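Long-range contact in glucosidase (Croceicoccus marinus, PDB 5Z3K), which probably hydrolyses O-glycosidic bonds as a beta-glucosidase of glycoside hydrolase family 39: residues T52-I66 / A103-N116. Numbering follows the deposited sequence.
Sequences TLVRSYDWVSRLDTI and ANILFTIASEIPAN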
ATOM      1  N   THR A  52       0.042   8.932   1.338  1.00 10.83           N
ATOM      2  CA  THR A  52      -1.009   9.357   2.256  1.00 10.54           C
ATOM      3  C   THR A  52      -1.185   8.448   3.467  1.00 14.73           C
ATOM      4  O   THR A  52      -1.918   8.816   4.395  1.00 14.36           O
ATOM      5  CB  THR A  52      -2.360   9.453   1.522  1.00  9.30           C
ATOM      6  OG1 THR A  52      -2.584   8.253   0.774  1.00 10.81           O
ATOM      7  CG2 THR A  52      -2.390  10.653   0.586  1.00 11.38           C
ATOM      8  N   LEU A  53      -0.544   7.282   3.491  1.00 10.86           N
ATOM      9  CA  LEU A  53      -0.727   6.329   4.578  1.00 12.40           C
ATOM     10  C   LEU A  53       0.535   5.495   4.660  1.00 14.28           C
ATOM     11  O   LEU A  53       1.075   5.093   3.628  1.00 12.15           O
ATOM     12  CB  LEU A  53      -1.955   5.438   4.349  1.00 10.08           C
ATOM     13  CG  LEU A  53      -2.362   4.466   5.466  1.00 14.54           C
ATOM     14  CD1 LEU A  53      -2.606   5.204   6.784  1.00 11.78           C
ATOM     15  CD2 LEU A  53      -3.601   3.677   5.065  1.00  9.73           C
ATOM     16  N   VAL A  54       1.032   5.282   5.878  1.00 10.22           N
ATOM     17  CA  VAL A  54       2.256   4.512   6.076  1.00 10.70           C
ATOM     18  C   VAL A  54       1.996   3.423   7.110  1.00 13.10           C
ATOM     19  O   VAL A  54       1.615   3.719   8.250  1.00 11.47           O
ATOM     20  CB  VAL A  54       3.436   5.394   6.506  1.00 11.62           C
ATOM     21  CG1 VAL A  54       4.658   4.530   6.769  1.00 12.01           C
ATOM     22  CG2 VAL A  54       3.733   6.449   5.433  1.00  9.78           C
ATOM     23  N   ARG A  55       2.228   2.172   6.718  1.00 11.45           N
ATOM     24  CA  ARG A  55       2.201   1.046   7.650  1.00 12.21           C
ATOM     25  C   ARG A  55       3.529   0.982   8.393  1.00 10.20           C
ATOM     26  O   ARG A  55       4.595   1.110   7.782  1.00 12.13           O
ATOM     27  CB  ARG A  55       1.951  -0.260   6.889  1.00 10.64           C
ATOM     28  CG  ARG A  55       1.744  -1.502   7.749  1.00 10.98           C
ATOM     29  CD  ARG A  55       1.184  -2.663   6.902  1.00 12.12           C
ATOM     30  NE  ARG A  55       0.717  -3.777   7.739  1.00 12.36           N
ATOM     31  CZ  ARG A  55       1.434  -4.873   8.007  1.00 12.11           C
ATOM     32  NH1 ARG A  55       2.655  -5.026   7.494  1.00 15.50           N
ATOM     33  NH2 ARG A  55       0.928  -5.819   8.793  1.00 14.05           N
ATOM     34  N   SER A  56       3.472   0.779   9.715  1.00 11.86           N
ATOM     35  CA  SER A  56       4.654   0.909  10.558  1.00 13.59           C
ATOM     36  C   SER A  56       5.415  -0.399  10.728  1.00 11.85           C
ATOM     37  O   SER A  56       6.473  -0.406  11.371  1.00 11.09           O
ATOM     38  CB  SER A  56       4.254   1.433  11.940  1.00 11.57           C
ATOM     39  OG  SER A  56       3.479   0.458  12.645  1.00 10.34           O
ATOM     40  N   TYR A  57       4.908  -1.498  10.168  1.00 13.06           N
ATOM     41  CA  TYR A  57       5.422  -2.825  10.508  1.00 11.02           C
ATOM     42  C   TYR A  57       6.912  -2.963  10.196  1.00 13.93           C
ATOM     43  O   TYR A  57       7.658  -3.591  10.960  1.00 13.12           O
ATOM     44  CB  TYR A  57       4.604  -3.888   9.767  1.00 11.40           C
ATOM     45  CG  TYR A  57       5.047  -5.307  10.042  1.00 11.03           C
ATOM     46  CD1 TYR A  57       4.657  -5.958  11.207  1.00 14.31           C
ATOM     47  CD2 TYR A  57       5.830  -6.002   9.127  1.00 13.51           C
ATOM     48  CE1 TYR A  57       5.057  -7.265  11.471  1.00 15.46           C
ATOM     49  CE2 TYR A  57       6.229  -7.317   9.374  1.00 15.40           C
ATOM     50  CZ  TYR A  57       5.839  -7.936  10.550  1.00 14.67           C
ATOM     51  OH  TYR A  57       6.247  -9.227  10.806  1.00 16.98           O
ATOM     52  N   ASP A  58       7.386  -2.347   9.112  1.00 11.51           N
ATOM     53  CA  ASP A  58       8.795  -2.528   8.775  1.00 11.26           C
ATOM     54  C   ASP A  58       9.728  -1.621   9.579  1.00 13.45           C
ATOM     55  O   ASP A  58      10.946  -1.832   9.556  1.00 15.48           O
ATOM     56  CB  ASP A  58       8.987  -2.350   7.268  1.00 13.11           C
ATOM     57  CG  ASP A  58       8.262  -3.432   6.483  1.00 19.60           C
ATOM     58  OD1 ASP A  58       8.507  -4.629   6.744  1.00 16.53           O
ATOM     59  OD2 ASP A  58       7.403  -3.097   5.648  1.00 21.68           O
ATOM     60  N   TRP A  59       9.188  -0.663  10.322  1.00 12.71           N
ATOM     61  CA  TRP A  59       9.986   0.089  11.275  1.00 13.90           C
ATOM     62  C   TRP A  59      10.491  -0.828  12.393  1.00 11.47           C
ATOM     63  O   TRP A  59      10.052  -1.969  12.558  1.00 12.18           O
ATOM     64  CB  TRP A  59       9.173   1.226  11.892  1.00 10.09           C
ATOM     65  CG  TRP A  59       8.590   2.233  10.932  1.00 11.81           C
ATOM     66  CD1 TRP A  59       8.866   2.375   9.580  1.00 13.28           C
ATOM     67  CD2 TRP A  59       7.630   3.247  11.249  1.00 11.73           C
ATOM     68  NE1 TRP A  59       8.134   3.412   9.058  1.00  9.92           N
ATOM     69  CE2 TRP A  59       7.365   3.962  10.057  1.00 11.45           C
ATOM     70  CE3 TRP A  59       6.970   3.623  12.430  1.00 10.15           C
ATOM     71  CZ2 TRP A  59       6.469   5.036  10.015  1.00 12.46           C
ATOM     72  CZ3 TRP A  59       6.070   4.678  12.387  1.00 12.68           C
ATOM     73  CH2 TRP A  59       5.828   5.379  11.179  1.00  9.48           C
ATOM     74  N   VAL A  60      11.427  -0.299  13.177  1.00 13.17           N
ATOM     75  CA  VAL A  60      11.831  -0.936  14.425  1.00 14.98           C
ATOM     76  C   VAL A  60      10.875  -0.447  15.510  1.00 13.35           C
ATOM     77  O   VAL A  60      11.251   0.360  16.371  1.00 12.28           O
ATOM     78  CB  VAL A  60      13.310  -0.624  14.741  1.00 11.39           C
ATOM     79  CG1 VAL A  60      13.742  -1.264  16.071  1.00 15.06           C
ATOM     80  CG2 VAL A  60      14.201  -1.116  13.596  1.00 13.23           C
ATOM     81  N   SER A  61       9.622  -0.919  15.460  1.00 12.49           N
ATOM     82  CA  SER A  61       8.523  -0.371  16.262  1.00 11.05           C
ATOM     83  C   SER A  61       7.575  -1.481  16.685  1.00 11.17           C
ATOM     84  O   SER A  61       6.349  -1.362  16.583  1.00 12.01           O
ATOM     85  CB  SER A  61       7.752   0.702  15.492  1.00 10.89           C
ATOM     86  OG  SER A  61       8.632   1.729  15.074  1.00 10.55           O
ATOM     87  N   ARG A  62       8.146  -2.575  17.175  1.00 12.22           N
ATOM     88  CA  ARG A  62       7.389  -3.758  17.545  1.00 12.97           C
ATOM     89  C   ARG A  62       7.110  -3.766  19.042  1.00 14.09           C
ATOM     90  O   ARG A  62       7.916  -3.295  19.850  1.00 17.05           O
ATOM     91  CB  ARG A  62       8.150  -5.027  17.151  1.00 13.90           C
ATOM     92  CG  ARG A  62       8.473  -5.116  15.677  1.00 14.46           C
ATOM     93  CD  ARG A  62       7.229  -5.348  14.857  1.00 13.43           C
ATOM     94  NE  ARG A  62       7.587  -5.434  13.447  1.00 13.22           N
ATOM     95  CZ  ARG A  62       8.105  -6.510  12.855  1.00 15.87           C
ATOM     96  NH1 ARG A  62       8.315  -7.634  13.540  1.00 16.04           N
ATOM     97  NH2 ARG A  62       8.402  -6.464  11.562  1.00 14.58           N
ATOM     98  N   LEU A  63       5.948  -4.298  19.406  1.00 15.06           N
ATOM     99  CA  LEU A  63       5.620  -4.550  20.806  1.00 15.44           C
ATOM    100  C   LEU A  63       5.944  -6.021  21.046  1.00 14.52           C
ATOM    101  O   LEU A  63       5.087  -6.893  20.894  1.00 15.96           O
ATOM    102  CB  LEU A  63       4.160  -4.223  21.111  1.00 13.58           C
ATOM    103  CG  LEU A  63       3.762  -4.563  22.556  1.00 13.33           C
ATOM    104  CD1 LEU A  63       4.701  -3.862  23.523  1.00 13.72           C
ATOM    105  CD2 LEU A  63       2.308  -4.209  22.852  1.00 12.42           C
ATOM    106  N   ASP A  64       7.204  -6.304  21.377  1.00 13.85           N
ATOM    107  CA  ASP A  64       7.609  -7.691  21.537  1.00 17.02           C
ATOM    108  C   ASP A  64       6.982  -8.276  22.801  1.00 18.56           C
ATOM    109  O   ASP A  64       6.711  -7.566  23.774  1.00 15.81           O
ATOM    110  CB  ASP A  64       9.134  -7.818  21.576  1.00 13.22           C
ATOM    111  CG  ASP A  64       9.624  -9.181  21.078  1.00 17.20           C
ATOM    112  OD1 ASP A  64       8.811  -9.958  20.539  1.00 16.36           O
ATOM    113  OD2 ASP A  64      10.832  -9.480  21.205  1.00 18.90           O
ATOM    114  N   THR A  65       6.705  -9.576  22.755  1.00 17.88           N
ATOM    115  CA  THR A  65       6.013 -10.258  23.839  1.00 17.71           C
ATOM    116  C   THR A  65       6.971 -10.921  24.821  1.00 18.33           C
ATOM    117  O   THR A  65       6.521 -11.550  25.779  1.00 23.64           O
ATOM    118  CB  THR A  65       5.035 -11.296  23.277  1.00 21.81           C
ATOM    119  OG1 THR A  65       5.692 -12.081  22.277  1.00 22.20           O
ATOM    120  CG2 THR A  65       3.827 -10.600  22.657  1.00 15.79           C
ATOM    121  N   ILE A  66       8.272 -10.820  24.588  1.00 20.48           N
ATOM    122  CA  ILE A  66       9.284 -11.116  25.587  1.00 18.94           C
ATOM    123  C   ILE A  66      10.141  -9.861  25.739  1.00 23.47           C
ATOM    124  O   ILE A  66       9.994  -8.892  24.991  1.00 21.43           O
ATOM    125  CB  ILE A  66      10.141 -12.337  25.210  1.00 16.99           C
ATOM    126  CG1 ILE A  66      10.888 -12.063  23.899  1.00 20.09           C
ATOM    127  CG2 ILE A  66       9.273 -13.599  25.114  1.00 23.32           C
ATOM    128  CD1 ILE A  66      11.674 -13.237  23.374  1.00 20.74           C
ATOM    129  N   ALA A 103       1.125  12.475   5.833  1.00 12.79           N
ATOM    130  CA  ALA A 103       0.571  11.135   5.737  1.00 11.76           C
ATOM    131  C   ALA A 103       0.010  10.653   7.075  1.00 12.10           C
ATOM    132  O   ALA A 103       0.492  11.020   8.155  1.00 11.67           O
ATOM    133  CB  ALA A 103       1.630  10.162   5.228  1.00 11.63           C
ATOM    134  N   ASN A 104      -1.034   9.838   6.994  1.00 12.46           N
ATOM    135  CA  ASN A 104      -1.549   9.147   8.169  1.00 12.93           C
ATOM    136  C   ASN A 104      -0.748   7.872   8.427  1.00 11.16           C
ATOM    137  O   ASN A 104       0.085   7.451   7.624  1.00 10.11           O
ATOM    138  CB  ASN A 104      -3.030   8.830   7.990  1.00 14.78           C
ATOM    139  CG  ASN A 104      -3.906  10.038   8.235  1.00 23.79           C
ATOM    140  OD1 ASN A 104      -4.385  10.257   9.342  1.00 35.07           O
ATOM    141  ND2 ASN A 104      -4.112  10.829   7.206  1.00 26.11           N
ATOM    142  N   ILE A 105      -1.008   7.239   9.567  1.00 13.78           N
ATOM    143  CA  ILE A 105      -0.218   6.090   9.989  1.00 11.70           C
ATOM    144  C   ILE A 105      -1.141   4.910  10.261  1.00 14.17           C
ATOM    145  O   ILE A 105      -2.208   5.068  10.869  1.00 11.77           O
ATOM    146  CB  ILE A 105       0.654   6.429  11.214  1.00  9.75           C
ATOM    147  CG1 ILE A 105       1.685   7.491  10.811  1.00 11.12           C
ATOM    148  CG2 ILE A 105       1.382   5.195  11.722  1.00  8.89           C
ATOM    149  CD1 ILE A 105       2.403   8.159  11.976  1.00 13.78           C
ATOM    150  N   LEU A 106      -0.746   3.740   9.758  1.00 11.75           N
ATOM    151  CA  LEU A 106      -1.345   2.453  10.102  1.00 11.86           C
ATOM    152  C   LEU A 106      -0.331   1.769  11.007  1.00 12.60           C
ATOM    153  O   LEU A 106       0.725   1.317  10.543  1.00  9.89           O
ATOM    154  CB  LEU A 106      -1.638   1.638   8.850  1.00 11.45           C
ATOM    155  CG  LEU A 106      -2.049   0.181   9.044  1.00 11.07           C
ATOM    156  CD1 LEU A 106      -3.415   0.171   9.695  1.00  8.75           C
ATOM    157  CD2 LEU A 106      -2.082  -0.540   7.701  1.00 10.74           C
ATOM    158  N   PHE A 107      -0.609   1.763  12.306  1.00  9.44           N
ATOM    159  CA  PHE A 107       0.356   1.283  13.282  1.00 13.06           C
ATOM    160  C   PHE A 107       0.092  -0.194  13.542  1.00 12.97           C
ATOM    161  O   PHE A 107      -0.943  -0.555  14.113  1.00 14.25           O
ATOM    162  CB  PHE A 107       0.283   2.097  14.571  1.00 11.69           C
ATOM    163  CG  PHE A 107       1.488   1.933  15.444  1.00 14.28           C
ATOM    164  CD1 PHE A 107       1.705   0.742  16.130  1.00 13.11           C
ATOM    165  CD2 PHE A 107       2.423   2.950  15.549  1.00 16.89           C
ATOM    166  CE1 PHE A 107       2.822   0.576  16.916  1.00 16.44           C
ATOM    167  CE2 PHE A 107       3.543   2.792  16.338  1.00 18.00           C
ATOM    168  CZ  PHE A 107       3.743   1.603  17.023  1.00 19.09           C
ATOM    169  N   THR A 108       1.033  -1.045  13.143  1.00 10.26           N
ATOM    170  CA  THR A 108       0.873  -2.482  13.306  1.00 12.05           C
ATOM    171  C   THR A 108       1.403  -2.889  14.679  1.00 11.55           C
ATOM    172  O   THR A 108       2.583  -2.684  14.986  1.00 12.41           O
ATOM    173  CB  THR A 108       1.585  -3.263  12.202  1.00 10.75           C
ATOM    174  OG1 THR A 108       1.100  -2.836  10.917  1.00 11.73           O
ATOM    175  CG2 THR A 108       1.313  -4.764  12.342  1.00 13.25           C
ATOM    176  N   ILE A 109       0.524  -3.467  15.486  1.00 10.87           N
ATOM    177  CA  ILE A 109       0.863  -4.049  16.785  1.00 12.77           C
ATOM    178  C   ILE A 109       1.304  -5.493  16.554  1.00 10.86           C
ATOM    179  O   ILE A 109       0.478  -6.358  16.247  1.00 15.87           O
ATOM    180  CB  ILE A 109      -0.339  -3.985  17.739  1.00 10.79           C
ATOM    181  CG1 ILE A 109      -0.794  -2.526  17.917  1.00 13.12           C
ATOM    182  CG2 ILE A 109      -0.013  -4.653  19.090  1.00 13.54           C
ATOM    183  CD1 ILE A 109      -2.138  -2.359  18.578  1.00 12.84           C
ATOM    184  N   ALA A 110       2.598  -5.766  16.719  1.00 13.84           N
ATOM    185  CA  ALA A 110       3.128  -7.103  16.459  1.00 14.81           C
ATOM    186  C   ALA A 110       4.396  -7.330  17.266  1.00 16.88           C
ATOM    187  O   ALA A 110       5.096  -6.383  17.637  1.00 14.94           O
ATOM    188  CB  ALA A 110       3.426  -7.311  14.969  1.00 14.22           C
ATOM    189  N   SER A 111       4.702  -8.609  17.510  1.00 14.04           N
ATOM    190  CA  SER A 111       5.936  -8.966  18.196  1.00 13.07           C
ATOM    191  C   SER A 111       7.123  -8.826  17.243  1.00 17.39           C
ATOM    192  O   SER A 111       6.987  -8.408  16.086  1.00 17.11           O
ATOM    193  CB  SER A 111       5.855 -10.392  18.751  1.00 15.55           C
ATOM    194  OG  SER A 111       5.964 -11.345  17.701  1.00 15.14           O
ATOM    195  N   GLU A 112       8.311  -9.188  17.737  1.00 16.54           N
ATOM    196  CA  GLU A 112       9.546  -9.099  16.958  1.00 15.94           C
ATOM    197  C   GLU A 112       9.688 -10.310  16.029  1.00 17.49           C
ATOM    198  O   GLU A 112      10.599 -11.134  16.141  1.00 19.17           O
ATOM    199  CB  GLU A 112      10.746  -8.959  17.890  1.00 14.49           C
ATOM    200  CG  GLU A 112      12.054  -8.695  17.185  1.00 17.35           C
ATOM    201  CD  GLU A 112      11.925  -7.641  16.095  1.00 17.31           C
ATOM    202  OE1 GLU A 112      12.182  -7.964  14.921  1.00 15.11           O
ATOM    203  OE2 GLU A 112      11.565  -6.492  16.427  1.00 16.41           O
ATOM    204  N   ILE A 113       8.744 -10.411  15.104  1.00 17.50           N
ATOM    205  CA  ILE A 113       8.810 -11.415  14.035  1.00 19.19           C
ATOM    206  C   ILE A 113      10.000 -11.107  13.132  1.00 17.62           C
ATOM    207  O   ILE A 113      10.115  -9.967  12.646  1.00 17.48           O
ATOM    208  CB  ILE A 113       7.507 -11.413  13.227  1.00 17.16           C
ATOM    209  CG1 ILE A 113       6.320 -11.794  14.119  1.00 16.01           C
ATOM    210  CG2 ILE A 113       7.639 -12.306  11.991  1.00 17.87           C
ATOM    211  CD1 ILE A 113       4.977 -11.212  13.660  1.00 19.63           C
ATOM    212  N   PRO A 114      10.871 -12.092  12.813  1.00 17.09           N
ATOM    213  CA  PRO A 114      10.731 -13.519  13.145  1.00 18.02           C
ATOM    214  C   PRO A 114      11.454 -14.001  14.400  1.00 20.95           C
ATOM    215  O   PRO A 114      11.361 -15.183  14.708  1.00 22.78           O
ATOM    216  CB  PRO A 114      11.354 -14.203  11.926  1.00 20.68           C
ATOM    217  CG  PRO A 114      12.491 -13.291  11.582  1.00 20.39           C
ATOM    218  CD  PRO A 114      11.989 -11.876  11.878  1.00 21.25           C
ATOM    219  N   ALA A 115      12.182 -13.133  15.098  1.00 19.44           N
ATOM    220  CA  ALA A 115      12.939 -13.618  16.249  1.00 22.95           C
ATOM    221  C   ALA A 115      12.011 -14.214  17.297  1.00 23.76           C
ATOM    222  O   ALA A 115      12.324 -15.249  17.902  1.00 22.78           O
ATOM    223  CB  ALA A 115      13.784 -12.491  16.840  1.00 20.40           C
ATOM    224  N   ASN A 116      10.843 -13.609  17.492  1.00 19.33           N
ATOM    225  CA  ASN A 116       9.894 -14.075  18.496  1.00 19.70           C
ATOM    226  C   ASN A 116       8.471 -13.902  17.994  1.00 18.72           C
ATOM    227  O   ASN A 116       8.085 -12.796  17.600  1.00 20.09           O
ATOM    228  CB  ASN A 116      10.046 -13.313  19.811  1.00 21.06           C
ATOM    229  CG  ASN A 116       8.927 -13.633  20.772  1.00 19.57           C
ATOM    230  OD1 ASN A 116       8.689 -14.793  21.063  1.00 21.68           O
ATOM    231  ND2 ASN A 116       8.210 -12.614  21.232  1.00 18.93           N
TER
HETATM  232  O   HOH W   1      -4.435   9.921   4.718  1.00 28.18           O
HETATM  233  O   HOH W   2       4.767  -1.270  14.273  1.00 13.92           O
HETATM  234  O   HOH W   3       9.227  -8.837  10.310  1.00 17.49           O
HETATM  235  O   HOH W   4       3.956  -3.039  17.289  1.00 11.64           O
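V54 and L106 join strands 53-55 and 104-109, parallel neighbours in the closed eight-stranded TIM barrel. The bond from L106 N to V54 O is 2.8 Å long. S56 continues the pairing: its N donates to L106 O, and its OG accepts from T108 N at 2.9 Å and sits over one face of the F107 ring. T108 is the bump between R55 and Y57. Its OG1 lies over one face of the R55 guanidinium, toward the rim, and bonds to E153, which also forms a salt bridge with R55. Its CG2 packs 3.7 Å from Y57 CD1. A110 CB meets the Y57 ring at its edge. R62 bends at chi2 (-70°) and lays its guanidinium over Y57 CE1. Its NE and NH2 both grip Y57 O, and its NH1 bonds to S111 O (3.0 Å) and I113 O (3.1 Å). Replacing R62 by alanine is likely to take from Y57 O both of its guanidinium donors, cost S111 O and I113 O the NH1 they share, and open a gap beside the Y57 ring. Farther on, D64 OD1 receives E112 N and N116 ND2 from opposite faces of its carboxylate plane, the latter almost straight (177°). Past the strands, then, one cation and one carboxylate, each bonded to backbone groups, tie the two barrel loops together.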